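Local atomic coordinates of arylalkylamine N-Acetyltransferase 2 (Aedes aegypti, PDB entry 4FD5), a protein that probably transfers the acyl group of acetyl-CoA or a longer-chain acyl-CoA to the amine of arylalkylamines such as dopamine and serotonin. Residues A[27-32]-A[43-48]. Residues are numbered along the deposited sequence; the frame is centred on the assembly and turned at random.
Sequences RQTFFA and TRPGQG
With CG lying beside its own backbone N (chi1 -73°) and the chain extended from there to NE, R27 runs its methylenes alongside the G46-G48 backbone; CG sits 3.8 Å from G48 CA, which also lies at the edge of the guanidinium, near its plane. The same G48 CA approaches the F31 ring obliquely. T43 places OG1 anti to its backbone N (chi1 178°), where it bonds to G48 O at 2.7 Å and closes the loop around the R44-Q47 turn, itself held by Q47 N to R44 O at 3.0 Å; this turns CG2 toward A32, 4.0 Å from A32 CA. The A32 methyl in turn rests on the R44-P45 peptide, CB 3.5 Å from P45 N. Q28 bends back, its NE2 hydrogen-bonded to E24 and in van der Waals contact with G46 CA at 3.7 Å.

One direct hydrogen bond joins the backbones: G46 N to R27 O, 2.9 Å, bent at 137° at the hydrogen. A water gives its protons to R27 O and R44 O and accepts from G48 N, so R27 O is gripped twice. Beyond the contact, the R27 guanidinium forms salt bridges with E24 and with E53 of helix 50-60, while F31 packs on that helix and on I135. In this GNAT-fold acetyltransferase, the loop between helices 35-39 and 50-60 thus docks on the C-terminal end of helix 19-29 through a type II beta turn, R44-Q47, with P45 and G46 at its corners.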
loop_
_atom_site.group_PDB
_atom_site.type_symbol
_atom_site.label_atom_id
_atom_site.label_comp_id
_atom_site.label_asym_id
_atom_site.label_seq_id
_atom_site.Cartn_x
_atom_site.Cartn_y
_atom_site.Cartn_z
ATOM N N ARG A 27 -5.998 10.694 5.834
ATOM C CA ARG A 27 -5.373 11.654 6.731
ATOM C C ARG A 27 -5.745 11.326 8.148
ATOM O O ARG A 27 -4.940 11.498 9.061
ATOM C CB ARG A 27 -5.861 13.069 6.453
ATOM C CG ARG A 27 -5.318 13.675 5.207
ATOM C CD ARG A 27 -5.597 15.179 5.196
ATOM N NE ARG A 27 -5.339 15.732 3.875
ATOM C CZ ARG A 27 -6.281 15.949 2.959
ATOM N NH1 ARG A 27 -7.558 15.680 3.223
ATOM N NH2 ARG A 27 -5.947 16.450 1.775
ATOM N N GLN A 28 -6.976 10.864 8.332
ATOM C CA GLN A 28 -7.491 10.759 9.681
ATOM C C GLN A 28 -7.145 9.416 10.263
ATOM O O GLN A 28 -6.996 9.290 11.482
ATOM C CB GLN A 28 -9.003 10.970 9.723
ATOM C CG GLN A 28 -9.439 12.398 9.443
ATOM C CD GLN A 28 -9.003 13.371 10.524
ATOM O OE1 GLN A 28 -8.858 13.001 11.696
ATOM N NE2 GLN A 28 -8.786 14.620 10.135
ATOM N N THR A 29 -7.001 8.405 9.409
ATOM C CA THR A 29 -6.987 7.064 9.981
ATOM C C THR A 29 -5.747 6.271 9.647
ATOM O O THR A 29 -5.415 5.309 10.352
ATOM C CB THR A 29 -8.236 6.223 9.587
ATOM O OG1 THR A 29 -8.179 5.891 8.197
ATOM C CG2 THR A 29 -9.518 6.967 9.870
ATOM N N PHE A 30 -5.057 6.672 8.585
ATOM C CA PHE A 30 -4.049 5.801 8.015
ATOM C C PHE A 30 -2.634 6.348 8.028
ATOM O O PHE A 30 -1.732 5.701 8.528
ATOM C CB PHE A 30 -4.418 5.392 6.589
ATOM C CG PHE A 30 -3.414 4.479 5.961
ATOM C CD1 PHE A 30 -3.436 3.113 6.232
ATOM C CD2 PHE A 30 -2.429 4.977 5.122
ATOM C CE1 PHE A 30 -2.511 2.266 5.671
ATOM C CE2 PHE A 30 -1.497 4.128 4.550
ATOM C CZ PHE A 30 -1.534 2.766 4.828
ATOM N N PHE A 31 -2.443 7.530 7.448
ATOM C CA PHE A 31 -1.105 8.012 7.122
ATOM C C PHE A 31 -0.180 8.047 8.343
ATOM O O PHE A 31 0.941 7.567 8.278
ATOM C CB PHE A 31 -1.178 9.412 6.506
ATOM C CG PHE A 31 -1.642 9.447 5.061
ATOM C CD1 PHE A 31 -1.298 8.445 4.164
ATOM C CD2 PHE A 31 -2.401 10.519 4.606
ATOM C CE1 PHE A 31 -1.707 8.505 2.837
ATOM C CE2 PHE A 31 -2.809 10.592 3.272
ATOM C CZ PHE A 31 -2.474 9.577 2.393
ATOM N N ALA A 32 -0.648 8.618 9.450
ATOM C CA ALA A 32 0.202 8.777 10.633
ATOM C C ALA A 32 0.430 7.464 11.395
ATOM O O ALA A 32 1.351 7.365 12.199
ATOM C CB ALA A 32 -0.377 9.831 11.567
ATOM N N THR A 43 4.354 12.452 9.539
ATOM C CA THR A 43 3.202 13.328 9.669
ATOM C C THR A 43 2.529 13.101 11.017
ATOM O O THR A 43 3.037 12.361 11.859
ATOM C CB THR A 43 2.209 13.144 8.485
ATOM O OG1 THR A 43 1.054 13.978 8.666
ATOM C CG2 THR A 43 1.784 11.685 8.351
ATOM N N ARG A 44 1.412 13.771 11.231
ATOM C CA ARG A 44 0.718 13.720 12.506
ATOM C C ARG A 44 -0.707 13.310 12.209
ATOM O O ARG A 44 -1.194 13.530 11.107
ATOM C CB ARG A 44 0.736 15.101 13.173
ATOM C CG ARG A 44 2.137 15.634 13.488
ATOM C CD ARG A 44 2.097 17.024 14.134
ATOM N NE ARG A 44 1.148 17.082 15.242
ATOM C CZ ARG A 44 1.068 18.085 16.114
ATOM N NH1 ARG A 44 1.889 19.124 16.012
ATOM N NH2 ARG A 44 0.165 18.046 17.092
ATOM N N PRO A 45 -1.390 12.713 13.188
ATOM C CA PRO A 45 -2.769 12.317 12.896
ATOM C C PRO A 45 -3.598 13.490 12.372
ATOM O O PRO A 45 -3.601 14.562 12.979
ATOM C CB PRO A 45 -3.294 11.868 14.257
ATOM C CG PRO A 45 -2.065 11.454 15.017
ATOM C CD PRO A 45 -0.978 12.363 14.559
ATOM N N GLY A 46 -4.276 13.284 11.246
ATOM C CA GLY A 46 -5.184 14.272 10.687
ATOM C C GLY A 46 -4.528 15.295 9.779
ATOM O O GLY A 46 -5.212 16.024 9.057
ATOM N N GLN A 47 -3.201 15.345 9.802
ATOM C CA GLN A 47 -2.463 16.423 9.150
ATOM C C GLN A 47 -2.211 16.188 7.661
ATOM O O GLN A 47 -2.232 17.125 6.856
ATOM C CB GLN A 47 -1.136 16.635 9.872
ATOM C CG GLN A 47 -0.231 17.677 9.258
ATOM C CD GLN A 47 1.003 17.909 10.101
ATOM O OE1 GLN A 47 0.952 18.620 11.105
ATOM N NE2 GLN A 47 2.115 17.295 9.710
ATOM N N GLY A 48 -1.963 14.940 7.295
ATOM C CA GLY A 48 -1.653 14.613 5.918
ATOM C C GLY A 48 -0.229 14.968 5.536
ATOM O O GLY A 48 0.610 15.264 6.382
HETATM O O HOH W 1 -2.051 12.326 8.521
HETATM O O HOH W 2 2.985 9.242 13.139
#